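Local coordinates for quinoline 2-oxidoreductase small subunit (Pseudomonas putida, PDB 1T3Q), which forms the iron-sulfur subunit of a molybdenum hydroxylase that oxidises quinoline at carbon 2, binding two [2Fe-2S] clusters that probably relay electrons to FAD, at residues Ile58-Ala63 / Glu76-Glu81; Met10-Thr15 / Phe23-Arg28; Glu132-Met137 / Gly146-Ile151; Asp97-His102 / Asp152-Pro157. All coordinates share one frame; numbering follows the deposited sequence.

Contact 1: residues Ile58-Ala63 / Glu76-Glu81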
loop_
_atom_site.group_PDB
_atom_site.type_symbol
_atom_site.label_atom_id
_atom_site.label_comp_id
_atom_site.label_asym_id
_atom_site.label_seq_id
_atom_site.Cartn_x
_atom_site.Cartn_y
_atom_site.Cartn_z
ATOM N N ILE A 58 27.911 -8.120 -0.656
ATOM C CA ILE A 58 27.774 -7.728 0.744
ATOM C C ILE A 58 29.091 -8.049 1.440
ATOM O O ILE A 58 29.986 -8.626 0.836
ATOM C CB ILE A 58 26.643 -8.503 1.453
ATOM C CG1 ILE A 58 26.922 -10.007 1.395
ATOM C CG2 ILE A 58 25.295 -8.163 0.819
ATOM C CD1 ILE A 58 25.904 -10.851 2.134
ATOM N N LEU A 59 29.223 -7.663 2.700
ATOM C CA LEU A 59 30.454 -7.969 3.421
ATOM C C LEU A 59 30.177 -9.086 4.416
ATOM O O LEU A 59 29.229 -9.012 5.204
ATOM C CB LEU A 59 30.978 -6.738 4.169
ATOM C CG LEU A 59 31.328 -5.494 3.344
ATOM C CD1 LEU A 59 31.826 -4.387 4.273
ATOM C CD2 LEU A 59 32.391 -5.830 2.322
ATOM N N ILE A 60 30.992 -10.132 4.352
ATOM C CA ILE A 60 30.876 -11.258 5.264
ATOM C C ILE A 60 32.207 -11.312 6.012
ATOM O O ILE A 60 33.268 -11.534 5.416
ATOM C CB ILE A 60 30.602 -12.572 4.502
ATOM C CG1 ILE A 60 29.234 -12.474 3.811
ATOM C CG2 ILE A 60 30.616 -13.753 5.467
ATOM C CD1 ILE A 60 28.775 -13.747 3.129
ATOM N N ASP A 61 32.136 -11.076 7.317
ATOM C CA ASP A 61 33.319 -11.037 8.164
ATOM C C ASP A 61 34.291 -10.015 7.592
ATOM O O ASP A 61 35.497 -10.244 7.529
ATOM C CB ASP A 61 33.965 -12.417 8.262
ATOM C CG ASP A 61 33.045 -13.435 8.896
ATOM O OD1 ASP A 61 32.302 -13.061 9.830
ATOM O OD2 ASP A 61 33.061 -14.608 8.471
ATOM N N GLY A 62 33.730 -8.891 7.151
ATOM C CA GLY A 62 34.520 -7.807 6.596
ATOM C C GLY A 62 34.964 -7.916 5.151
ATOM O O GLY A 62 35.530 -6.964 4.612
ATOM N N ALA A 63 34.702 -9.051 4.510
ATOM C CA ALA A 63 35.130 -9.242 3.130
ATOM C C ALA A 63 33.981 -9.286 2.126
ATOM O O ALA A 63 32.977 -9.956 2.345
ATOM C CB ALA A 63 35.952 -10.520 3.021
ATOM N N GLU A 76 26.019 -19.349 8.501
ATOM C CA GLU A 76 26.169 -19.806 9.877
ATOM C C GLU A 76 27.489 -19.360 10.489
ATOM O O GLU A 76 28.560 -19.589 9.923
ATOM C CB GLU A 76 26.071 -21.334 9.947
ATOM C CG GLU A 76 26.336 -21.912 11.344
ATOM C CD GLU A 76 25.211 -21.614 12.328
ATOM O OE1 GLU A 76 25.467 -21.626 13.551
ATOM O OE2 GLU A 76 24.068 -21.382 11.880
ATOM N N GLY A 77 27.398 -18.727 11.653
ATOM C CA GLY A 77 28.590 -18.273 12.350
ATOM C C GLY A 77 29.312 -17.092 11.735
ATOM O O GLY A 77 30.421 -16.757 12.160
ATOM N N CYS A 78 28.697 -16.450 10.747
ATOM C CA CYS A 78 29.320 -15.305 10.090
ATOM C C CYS A 78 28.715 -13.969 10.506
ATOM O O CYS A 78 27.593 -13.907 11.014
ATOM C CB CYS A 78 29.207 -15.439 8.569
ATOM S SG CYS A 78 30.048 -16.879 7.875
ATOM N N SER A 79 29.480 -12.903 10.296
ATOM C CA SER A 79 29.031 -11.554 10.600
ATOM C C SER A 79 28.776 -10.890 9.248
ATOM O O SER A 79 29.702 -10.650 8.474
ATOM C CB SER A 79 30.110 -10.786 11.363
ATOM O OG SER A 79 29.718 -9.439 11.561
ATOM N N ILE A 80 27.509 -10.603 8.973
ATOM C CA ILE A 80 27.100 -10.009 7.703
ATOM C C ILE A 80 26.744 -8.531 7.797
ATOM O O ILE A 80 26.098 -8.093 8.750
ATOM C CB ILE A 80 25.882 -10.766 7.142
ATOM C CG1 ILE A 80 26.267 -12.220 6.859
ATOM C CG2 ILE A 80 25.362 -10.068 5.891
ATOM C CD1 ILE A 80 25.087 -13.114 6.514
ATOM N N GLU A 81 27.164 -7.772 6.789
ATOM C CA GLU A 81 26.881 -6.347 6.721
ATOM C C GLU A 81 26.198 -6.028 5.398
ATOM O O GLU A 81 26.786 -6.220 4.335
ATOM C CB GLU A 81 28.174 -5.535 6.808
ATOM C CG GLU A 81 28.812 -5.491 8.177
ATOM C CD GLU A 81 30.154 -4.792 8.138
ATOM O OE1 GLU A 81 31.159 -5.451 7.793
ATOM O OE2 GLU A 81 30.201 -3.580 8.432
HETATM O O HOH W 1 32.854 -16.659 10.284
HETATM O O HOH W 2 31.046 -8.169 7.534
#
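The carboxylate of Asp-61 receives Ser-79 N on one face: OD1 lies 2.9 Å from that nitrogen, which stands 38° out of the carboxylate plane. OD2 of Asp-61 turns to Cys-78, 3.8 Å from its SG, and a water links OD2 to Gly-77 O. Further along, on the face shared with Leu-59, Glu-81 brings OE1 to 3.7 Å from Leu-59 CD1, while its OE2 pairs with Arg-119. A second water accepts from Gly-62 N and lies 2.7 Å from Glu-81 OE1, bringing the turn close to this carboxylate.

Behind these groups the backbones run antiparallel. Leu-59 and Glu-81 are joined by two backbone hydrogen bonds, N to O in each direction, and Asp-61 N gives a nearly straight hydrogen bond of 2.7 Å to Ser-79 O. Ile-60 to Ala-63 form a type I' turn, a tight hairpin leading into strand 63-66. Ile-58 CD1 meets Ile-80 CG2 at 3.9 Å, and Ile-60 CG2 rests on Cys-78 CB.

In the sheet, strand 57-60 lies between 63-66 and 79-81, and 79-81 in turn pairs with 10-16. Helix 31-39 covers the isoleucine face, where Leu-31 touches Ile-58, Ile-60 and Ile-80.

Contact 2: residues Met10-Thr15 / Phe23-Arg28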
loop_
_atom_site.group_PDB
_atom_site.type_symbol
_atom_site.label_atom_id
_atom_site.label_comp_id
_atom_site.label_asym_id
_atom_site.label_seq_id
_atom_site.Cartn_x
_atom_site.Cartn_y
_atom_site.Cartn_z
ATOM N N MET A 10 16.550 -25.252 7.883
ATOM C CA MET A 10 17.673 -25.278 8.808
ATOM C C MET A 10 17.793 -23.973 9.592
ATOM O O MET A 10 17.640 -22.882 9.037
ATOM C CB MET A 10 18.968 -25.550 8.037
ATOM C CG MET A 10 19.045 -26.952 7.443
ATOM S SD MET A 10 20.596 -27.255 6.585
ATOM C CE MET A 10 21.749 -27.276 7.966
ATOM N N ARG A 11 18.069 -24.100 10.886
ATOM C CA ARG A 11 18.208 -22.955 11.776
ATOM C C ARG A 11 19.594 -22.351 11.605
ATOM O O ARG A 11 20.596 -22.968 11.964
ATOM C CB ARG A 11 18.004 -23.401 13.225
ATOM C CG ARG A 11 18.127 -22.291 14.257
ATOM C CD ARG A 11 17.716 -22.794 15.635
ATOM N NE ARG A 11 17.757 -21.748 16.652
ATOM C CZ ARG A 11 18.875 -21.192 17.111
ATOM N NH1 ARG A 11 20.054 -21.580 16.643
ATOM N NH2 ARG A 11 18.812 -20.249 18.045
ATOM N N ILE A 12 19.649 -21.145 11.052
ATOM C CA ILE A 12 20.923 -20.484 10.829
ATOM C C ILE A 12 21.146 -19.334 11.796
ATOM O O ILE A 12 20.282 -18.479 11.979
ATOM C CB ILE A 12 21.033 -19.955 9.381
ATOM C CG1 ILE A 12 20.818 -21.110 8.394
ATOM C CG2 ILE A 12 22.402 -19.312 9.161
ATOM C CD1 ILE A 12 21.752 -22.293 8.603
ATOM N N SER A 13 22.323 -19.327 12.409
ATOM C CA SER A 13 22.689 -18.299 13.367
ATOM C C SER A 13 23.813 -17.436 12.804
ATOM O O SER A 13 24.917 -17.922 12.547
ATOM C CB SER A 13 23.129 -18.958 14.678
ATOM O OG SER A 13 23.513 -17.990 15.633
ATOM N N ALA A 14 23.528 -16.154 12.603
ATOM C CA ALA A 14 24.525 -15.231 12.066
ATOM C C ALA A 14 24.277 -13.814 12.569
ATOM O O ALA A 14 23.163 -13.468 12.961
ATOM C CB ALA A 14 24.485 -15.250 10.536
ATOM N N THR A 15 25.322 -12.997 12.576
ATOM C CA THR A 15 25.165 -11.620 13.007
ATOM C C THR A 15 24.930 -10.789 11.748
ATOM O O THR A 15 25.702 -10.858 10.794
ATOM C CB THR A 15 26.419 -11.117 13.739
ATOM O OG1 THR A 15 26.618 -11.902 14.922
ATOM C CG2 THR A 15 26.258 -9.665 14.134
ATOM N N PHE A 23 17.577 -17.241 11.616
ATOM C CA PHE A 23 16.586 -17.398 10.558
ATOM C C PHE A 23 16.564 -18.824 10.021
ATOM O O PHE A 23 17.568 -19.540 10.080
ATOM C CB PHE A 23 16.845 -16.386 9.429
ATOM C CG PHE A 23 18.251 -16.402 8.895
ATOM C CD1 PHE A 23 18.600 -17.229 7.836
ATOM C CD2 PHE A 23 19.232 -15.590 9.463
ATOM C CE1 PHE A 23 19.904 -17.254 7.347
ATOM C CE2 PHE A 23 20.542 -15.606 8.983
ATOM C CZ PHE A 23 20.879 -16.440 7.923
ATOM N N TYR A 24 15.407 -19.235 9.515
ATOM C CA TYR A 24 15.236 -20.575 8.976
ATOM C C TYR A 24 15.171 -20.551 7.464
ATOM O O TYR A 24 14.411 -19.785 6.880
ATOM C CB TYR A 24 13.971 -21.217 9.545
ATOM C CG TYR A 24 14.097 -21.548 11.010
ATOM C CD1 TYR A 24 14.106 -20.541 11.975
ATOM C CD2 TYR A 24 14.262 -22.866 11.430
ATOM C CE1 TYR A 24 14.280 -20.842 13.321
ATOM C CE2 TYR A 24 14.438 -23.176 12.769
ATOM C CZ TYR A 24 14.447 -22.160 13.708
ATOM O OH TYR A 24 14.636 -22.470 15.033
ATOM N N VAL A 25 15.972 -21.402 6.837
ATOM C CA VAL A 25 16.032 -21.466 5.388
ATOM C C VAL A 25 16.291 -22.873 4.881
ATOM O O VAL A 25 16.756 -23.743 5.622
ATOM C CB VAL A 25 17.169 -20.564 4.842
ATOM C CG1 VAL A 25 16.859 -19.106 5.119
ATOM C CG2 VAL A 25 18.497 -20.956 5.487
ATOM N N GLU A 26 15.976 -23.091 3.609
ATOM C CA GLU A 26 16.234 -24.375 2.971
ATOM C C GLU A 26 17.612 -24.233 2.344
ATOM O O GLU A 26 18.015 -23.129 1.972
ATOM C CB GLU A 26 15.221 -24.661 1.865
ATOM C CG GLU A 26 13.794 -24.811 2.327
ATOM C CD GLU A 26 12.874 -25.211 1.197
ATOM O OE1 GLU A 26 12.744 -24.438 0.229
ATOM O OE2 GLU A 26 12.285 -26.308 1.272
ATOM N N PRO A 27 18.355 -25.342 2.216
ATOM C CA PRO A 27 19.692 -25.289 1.618
ATOM C C PRO A 27 19.684 -24.719 0.193
ATOM O O PRO A 27 20.643 -24.076 -0.225
ATOM C CB PRO A 27 20.140 -26.751 1.648
ATOM C CG PRO A 27 19.451 -27.285 2.876
ATOM C CD PRO A 27 18.068 -26.686 2.753
ATOM N N ARG A 28 18.592 -24.951 -0.535
ATOM C CA ARG A 28 18.456 -24.492 -1.921
ATOM C C ARG A 28 18.345 -22.984 -2.119
ATOM O O ARG A 28 18.350 -22.509 -3.256
ATOM C CB ARG A 28 17.235 -25.152 -2.580
ATOM C CG ARG A 28 15.892 -24.624 -2.071
ATOM C CD ARG A 28 14.714 -25.340 -2.735
ATOM N NE ARG A 28 14.790 -25.298 -4.194
ATOM C CZ ARG A 28 13.918 -25.892 -5.009
ATOM N NH1 ARG A 28 14.063 -25.803 -6.324
ATOM N NH2 ARG A 28 12.897 -26.573 -4.509
#
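Met-10 opens the pairing with Val-25 through two backbone bonds, the shorter running 2.7 Å from Met-10 N to Val-25 O. Its side chain bends at its third torsion and crosses Pro-27 at about a right angle, with SD 3.9 Å from Pro-27 CG. Tyr-8 and Phe-6 of the medium subunit pack on Met-10 and Pro-27 respectively.

Arg-11 faces Tyr-24 in a non-hydrogen-bonded pair, and its CA sits over one face of the tyrosine ring, 4.1 Å from the centroid, a CH-pi contact. With CG anti to the backbone N (chi1 180°) and the chain extended to NE, the methylenes follow the ring outward until CD lies 3.2 Å from Tyr-24 OH. The guanidinium then stands almost perpendicular to the ring, with that hydroxyl at its edge.

Ile-12 turns to the opposite face of the sheet. It makes two backbone bonds with Phe-23, and its CB lies over one face of the phenylalanine ring while CG2 touches CZ at 3.5 Å. Phe-23 has CG set between its own N and carbonyl carbon (chi1 53°), which swings the ring across Ile-12. From the other branch, Ile-12 CG1 reaches Val-25 CG2 at 3.7 Å.

Ala-14 adds its CB to the same patch, near Phe-23 CE2.

This is the first hairpin of a beta-grasp fold, as in plant-type ferredoxins. Its two sides differ in chemistry: the Ile-12, Phe-23 and Val-25 face is apolar, and Phe-23 and Val-25 pack on helix 31-39, whereas Arg-11 and Tyr-24 present polar ends suited to solvent.

Contact 3: residues Glu132-Met137 / Gly146-Ile151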
loop_
_atom_site.group_PDB
_atom_site.type_symbol
_atom_site.label_atom_id
_atom_site.label_comp_id
_atom_site.label_asym_id
_atom_site.label_seq_id
_atom_site.Cartn_x
_atom_site.Cartn_y
_atom_site.Cartn_z
ATOM N N GLU A 132 43.372 2.606 -9.161
ATOM C CA GLU A 132 43.192 1.523 -8.207
ATOM C C GLU A 132 41.701 1.282 -7.976
ATOM O O GLU A 132 41.251 0.136 -7.896
ATOM C CB GLU A 132 43.901 1.866 -6.887
ATOM C CG GLU A 132 45.429 1.849 -7.017
ATOM C CD GLU A 132 46.169 2.479 -5.836
ATOM O OE1 GLU A 132 47.412 2.347 -5.794
ATOM O OE2 GLU A 132 45.529 3.107 -4.963
ATOM N N VAL A 133 40.936 2.364 -7.876
ATOM C CA VAL A 133 39.501 2.235 -7.663
ATOM C C VAL A 133 38.845 1.582 -8.882
ATOM O O VAL A 133 38.053 0.653 -8.737
ATOM C CB VAL A 133 38.840 3.602 -7.384
ATOM C CG1 VAL A 133 37.333 3.427 -7.214
ATOM C CG2 VAL A 133 39.428 4.213 -6.108
ATOM N N ARG A 134 39.180 2.052 -10.079
ATOM C CA ARG A 134 38.595 1.469 -11.283
ATOM C C ARG A 134 38.913 -0.022 -11.370
ATOM O O ARG A 134 38.079 -0.819 -11.801
ATOM C CB ARG A 134 39.095 2.197 -12.537
ATOM C CG ARG A 134 38.412 3.552 -12.774
ATOM C CD ARG A 134 38.971 4.260 -14.005
ATOM N NE ARG A 134 38.337 5.555 -14.261
ATOM C CZ ARG A 134 37.148 5.714 -14.838
ATOM N NH1 ARG A 134 36.446 4.658 -15.224
ATOM N NH2 ARG A 134 36.664 6.931 -15.040
ATOM N N GLU A 135 40.115 -0.395 -10.937
ATOM C CA GLU A 135 40.547 -1.787 -10.958
ATOM C C GLU A 135 39.740 -2.658 -10.011
ATOM O O GLU A 135 39.233 -3.712 -10.398
ATOM C CB GLU A 135 42.031 -1.881 -10.588
ATOM C CG GLU A 135 42.946 -1.242 -11.610
ATOM C CD GLU A 135 44.372 -1.078 -11.115
ATOM O OE1 GLU A 135 45.214 -0.588 -11.902
ATOM O OE2 GLU A 135 44.652 -1.428 -9.945
ATOM N N VAL A 136 39.619 -2.226 -8.763
ATOM C CA VAL A 136 38.875 -3.004 -7.784
ATOM C C VAL A 136 37.366 -2.969 -8.021
ATOM O O VAL A 136 36.670 -3.943 -7.738
ATOM C CB VAL A 136 39.181 -2.522 -6.354
ATOM C CG1 VAL A 136 38.498 -3.433 -5.337
ATOM C CG2 VAL A 136 40.690 -2.525 -6.128
ATOM N N MET A 137 36.862 -1.860 -8.558
ATOM C CA MET A 137 35.427 -1.733 -8.812
ATOM C C MET A 137 35.011 -2.389 -10.133
ATOM O O MET A 137 33.825 -2.417 -10.461
ATOM C CB MET A 137 35.018 -0.254 -8.840
ATOM C CG MET A 137 35.270 0.539 -7.548
ATOM S SD MET A 137 34.390 -0.075 -6.094
ATOM C CE MET A 137 32.654 0.156 -6.601
ATOM N N GLY A 146 28.025 5.476 -16.194
ATOM C CA GLY A 146 29.251 5.666 -16.944
ATOM C C GLY A 146 30.458 5.605 -16.012
ATOM O O GLY A 146 31.579 5.899 -16.416
ATOM N N TYR A 147 30.207 5.257 -14.752
ATOM C CA TYR A 147 31.243 5.075 -13.723
ATOM C C TYR A 147 32.092 6.236 -13.222
ATOM O O TYR A 147 32.537 6.205 -12.072
ATOM C CB TYR A 147 32.221 3.987 -14.159
ATOM C CG TYR A 147 31.592 2.649 -14.447
ATOM C CD1 TYR A 147 31.094 1.853 -13.420
ATOM C CD2 TYR A 147 31.509 2.173 -15.752
ATOM C CE1 TYR A 147 30.528 0.603 -13.687
ATOM C CE2 TYR A 147 30.948 0.929 -16.031
ATOM C CZ TYR A 147 30.463 0.151 -14.997
ATOM O OH TYR A 147 29.937 -1.087 -15.275
ATOM N N GLU A 148 32.345 7.241 -14.053
ATOM C CA GLU A 148 33.215 8.327 -13.613
ATOM C C GLU A 148 32.871 8.949 -12.265
ATOM O O GLU A 148 33.758 9.158 -11.436
ATOM C CB GLU A 148 33.307 9.436 -14.668
ATOM C CG GLU A 148 34.278 10.537 -14.242
ATOM C CD GLU A 148 34.553 11.561 -15.318
ATOM O OE1 GLU A 148 35.192 12.588 -14.998
ATOM O OE2 GLU A 148 34.144 11.343 -16.478
ATOM N N THR A 149 31.592 9.223 -12.027
ATOM C CA THR A 149 31.200 9.846 -10.773
ATOM C C THR A 149 31.309 8.930 -9.555
ATOM O O THR A 149 31.383 9.410 -8.426
ATOM C CB THR A 149 29.775 10.439 -10.867
ATOM O OG1 THR A 149 28.871 9.455 -11.384
ATOM C CG2 THR A 149 29.776 11.660 -11.788
ATOM N N ILE A 150 31.302 7.619 -9.776
ATOM C CA ILE A 150 31.456 6.678 -8.672
ATOM C C ILE A 150 32.932 6.738 -8.260
ATOM O O ILE A 150 33.262 6.689 -7.066
ATOM C CB ILE A 150 31.087 5.233 -9.097
ATOM C CG1 ILE A 150 29.579 5.135 -9.333
ATOM C CG2 ILE A 150 31.512 4.242 -8.020
ATOM C CD1 ILE A 150 29.127 3.804 -9.922
ATOM N N ILE A 151 33.812 6.857 -9.253
ATOM C CA ILE A 151 35.248 6.948 -8.984
ATOM C C ILE A 151 35.472 8.264 -8.231
ATOM O O ILE A 151 36.237 8.319 -7.264
ATOM C CB ILE A 151 36.081 6.960 -10.290
ATOM C CG1 ILE A 151 35.732 5.744 -11.156
ATOM C CG2 ILE A 151 37.576 6.950 -9.969
ATOM C CD1 ILE A 151 35.961 4.400 -10.489
HETATM O O HOH W 3 34.214 6.617 -16.610
#
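Tyr-147 brings its CB within 4.4 Å of Arg-134 NH1, and just before it Gly-146 O is linked to the same guanidinium by a water, which accepts from Arg-134 NH2 at 2.9 Å in the guanidinium plane and lies 2.7 Å from Gly-146 O. The glycine has a positive phi, at which a CB would jam against the preceding carbonyl oxygen.

Tyr-147 occupies the N-cap position, and its carbonyl oxygen accepts from both Ile-150 N and Ile-151 N in the first turn. The phenol OH is bonded to Cys-142 N, at the second [2Fe-2S] cluster, and to Pro-714 O of the large subunit.

The CB of Glu-148 points away from helix 130-136, and its CA lies 4.0 Å from Arg-134 NH2. Although opposite in charge, the two side chains pair with separate residues of the large subunit, Arg-134 with Asp-721 and Glu-148 with Arg-680. The two helices belong to the all-helical cluster domain characteristic of molybdenum hydroxylases, here forming part of the subunit interface.

Ile-150 then directs CG2 toward Met-137 CE, a looser contact beside the cluster site.

Ile-151 packs against the flat side of Arg-134. Its CG1 lies 3.9 Å above the centre of the guanidinium plane, and CD1 touches Arg-134 CG at 3.5 Å. Arg-134, extended from CG to NE, crosses the isoleucine at about a right angle. The same CD1 also reaches Val-133 CG1 at 3.7 Å.

Contact 4: residues Asp97-His102 / Asp152-Pro157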
loop_
_atom_site.group_PDB
_atom_site.type_symbol
_atom_site.label_atom_id
_atom_site.label_comp_id
_atom_site.label_asym_id
_atom_site.label_seq_id
_atom_site.Cartn_x
_atom_site.Cartn_y
_atom_site.Cartn_z
ATOM N N ASP A 97 27.095 10.007 1.498
ATOM C CA ASP A 97 26.933 11.419 1.194
ATOM C C ASP A 97 27.760 11.810 -0.020
ATOM O O ASP A 97 27.333 12.637 -0.833
ATOM C CB ASP A 97 27.330 12.274 2.399
ATOM C CG ASP A 97 27.270 13.754 2.098
ATOM O OD1 ASP A 97 28.335 14.359 1.849
ATOM O OD2 ASP A 97 26.154 14.306 2.096
ATOM N N SER A 98 28.941 11.212 -0.151
ATOM C CA SER A 98 29.804 11.501 -1.284
ATOM C C SER A 98 29.155 11.011 -2.582
ATOM O O SER A 98 29.189 11.703 -3.602
ATOM C CB SER A 98 31.160 10.831 -1.102
ATOM O OG SER A 98 32.044 11.231 -2.127
ATOM N N PHE A 99 28.577 9.815 -2.547
ATOM C CA PHE A 99 27.902 9.274 -3.731
ATOM C C PHE A 99 26.836 10.272 -4.195
ATOM O O PHE A 99 26.683 10.530 -5.392
ATOM C CB PHE A 99 27.225 7.932 -3.398
ATOM C CG PHE A 99 28.047 6.728 -3.761
ATOM C CD1 PHE A 99 29.331 6.553 -3.240
ATOM C CD2 PHE A 99 27.537 5.761 -4.622
ATOM C CE1 PHE A 99 30.090 5.437 -3.574
ATOM C CE2 PHE A 99 28.293 4.634 -4.963
ATOM C CZ PHE A 99 29.571 4.471 -4.438
ATOM N N ARG A 100 26.108 10.834 -3.233
ATOM C CA ARG A 100 25.053 11.790 -3.527
ATOM C C ARG A 100 25.604 13.098 -4.094
ATOM O O ARG A 100 25.119 13.594 -5.113
ATOM C CB ARG A 100 24.243 12.090 -2.264
ATOM C CG ARG A 100 23.028 12.953 -2.523
ATOM C CD ARG A 100 22.378 13.405 -1.237
ATOM N NE ARG A 100 21.176 14.185 -1.509
ATOM C CZ ARG A 100 20.631 15.035 -0.646
ATOM N NH1 ARG A 100 21.187 15.212 0.545
ATOM N NH2 ARG A 100 19.532 15.706 -0.974
ATOM N N ARG A 101 26.615 13.656 -3.433
ATOM C CA ARG A 101 27.213 14.910 -3.887
ATOM C C ARG A 101 27.802 14.814 -5.291
ATOM O O ARG A 101 27.756 15.780 -6.054
ATOM C CB ARG A 101 28.304 15.370 -2.907
ATOM C CG ARG A 101 27.770 15.865 -1.573
ATOM C CD ARG A 101 28.868 16.469 -0.695
ATOM N NE ARG A 101 29.791 15.473 -0.149
ATOM C CZ ARG A 101 30.993 15.203 -0.642
ATOM N NH1 ARG A 101 31.751 14.281 -0.064
ATOM N NH2 ARG A 101 31.446 15.855 -1.706
ATOM N N HIS A 102 28.349 13.653 -5.638
ATOM C CA HIS A 102 28.950 13.468 -6.954
ATOM C C HIS A 102 28.016 12.838 -7.981
ATOM O O HIS A 102 28.433 12.564 -9.104
ATOM C CB HIS A 102 30.220 12.613 -6.853
ATOM C CG HIS A 102 31.381 13.326 -6.227
ATOM N ND1 HIS A 102 31.619 13.314 -4.869
ATOM C CD2 HIS A 102 32.357 14.087 -6.773
ATOM C CE1 HIS A 102 32.695 14.036 -4.606
ATOM N NE2 HIS A 102 33.162 14.516 -5.744
ATOM N N ASP A 152 34.792 9.316 -8.677
ATOM C CA ASP A 152 34.898 10.627 -8.037
ATOM C C ASP A 152 34.474 10.541 -6.572
ATOM O O ASP A 152 35.147 11.070 -5.688
ATOM C CB ASP A 152 33.982 11.650 -8.721
ATOM C CG ASP A 152 34.399 11.971 -10.144
ATOM O OD1 ASP A 152 33.586 12.605 -10.850
ATOM O OD2 ASP A 152 35.524 11.615 -10.556
ATOM N N ALA A 153 33.343 9.886 -6.326
ATOM C CA ALA A 153 32.808 9.755 -4.978
ATOM C C ALA A 153 33.745 9.019 -4.026
ATOM O O ALA A 153 33.960 9.465 -2.898
ATOM C CB ALA A 153 31.445 9.052 -5.016
ATOM N N ILE A 154 34.303 7.902 -4.483
ATOM C CA ILE A 154 35.197 7.098 -3.654
ATOM C C ILE A 154 36.533 7.774 -3.331
ATOM O O ILE A 154 37.109 7.534 -2.268
ATOM C CB ILE A 154 35.467 5.730 -4.320
ATOM C CG1 ILE A 154 34.148 4.965 -4.456
ATOM C CG2 ILE A 154 36.480 4.924 -3.496
ATOM C CD1 ILE A 154 34.232 3.729 -5.328
ATOM N N THR A 155 37.014 8.621 -4.235
ATOM C CA THR A 155 38.285 9.310 -4.030
ATOM C C THR A 155 38.127 10.700 -3.432
ATOM O O THR A 155 39.100 11.443 -3.315
ATOM C CB THR A 155 39.078 9.437 -5.353
ATOM O OG1 THR A 155 38.263 10.070 -6.349
ATOM C CG2 THR A 155 39.511 8.068 -5.847
ATOM N N ASP A 156 36.900 11.049 -3.059
ATOM C CA ASP A 156 36.615 12.352 -2.463
ATOM C C ASP A 156 37.430 12.487 -1.178
ATOM O O ASP A 156 37.477 11.564 -0.366
ATOM C CB ASP A 156 35.122 12.463 -2.142
ATOM C CG ASP A 156 34.738 13.828 -1.610
ATOM O OD1 ASP A 156 34.343 14.691 -2.418
ATOM O OD2 ASP A 156 34.840 14.041 -0.379
ATOM N N PRO A 157 38.069 13.649 -0.965
ATOM C CA PRO A 157 38.880 13.856 0.242
ATOM C C PRO A 157 38.145 13.690 1.576
ATOM O O PRO A 157 38.750 13.294 2.568
ATOM C CB PRO A 157 39.452 15.262 0.038
ATOM C CG PRO A 157 38.403 15.943 -0.803
ATOM C CD PRO A 157 38.035 14.868 -1.797
HETATM O O HOH W 4 35.957 15.879 -4.735
#
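Ser-98 and Ala-153 bring their backbones within 5.1 Å, CA to CA, a close helix-to-helix approach permitted by two small residues. The contact lies in the helical [2Fe-2S] domain, where segment 97-102 ends one helix and segment 152-157 passes from helix 148-154 to helix 157-164. Thr-155 breaks the helical course, and Asp-156 is the N-cap of the next helix, its OD2 bonded to Ala-158 N.

Ser-98 places OG anti to its backbone N (chi1 -174°), from where it donates to Ala-153 O at 2.7 Å. That grips the last turn of helix 148-154 by a carbonyl. Beside it, Phe-99 CD1 packs on Ala-153 CB at 3.7 Å, in a core to which Met-114 and Leu-115 of helix 111-124 also contribute.

Arg-101 bridges two acids. NE holds Asp-97 OD1 at 2.7 Å, which helps fix the guanidinium, while NH1 meets Asp-156 OD2 at 3.1 Å from well above the carboxylate plane.

His-102 lays one ring face over the peptide between Asp-152 and Ala-153, with Asp-152 O over its centre and CD2 3.5 Å from Asp-152 CB. In the ring plane, ND1 donates to Ser-98 O, which His-102 N approaches from the opposite face of that carbonyl.

Overall arrangement
Contacts 1 and 2 share one sheet, where strands 79-81 and 10-16 are neighbours; Ile-80 N and Thr-15 O, 2.6 Å apart, probably join them. Contacts 3 and 4 share helix 148-154, and Ile-154 of contact 4 packs on Val-133 and Met-137 of contact 3. The two pairs occupy opposite sides of the chain's centre, one in each cluster domain. Backbone bonding dominates the sheet contacts, each with an apolar face toward helix 31-39; the other face is mixed in contact 1 and exposed in contact 2. The helical contacts depend instead on side chains: contact 3 is buried packing bordered by the large subunit, which pairs its charged ends, whereas contact 4 adds a salt-bridge network within the chain.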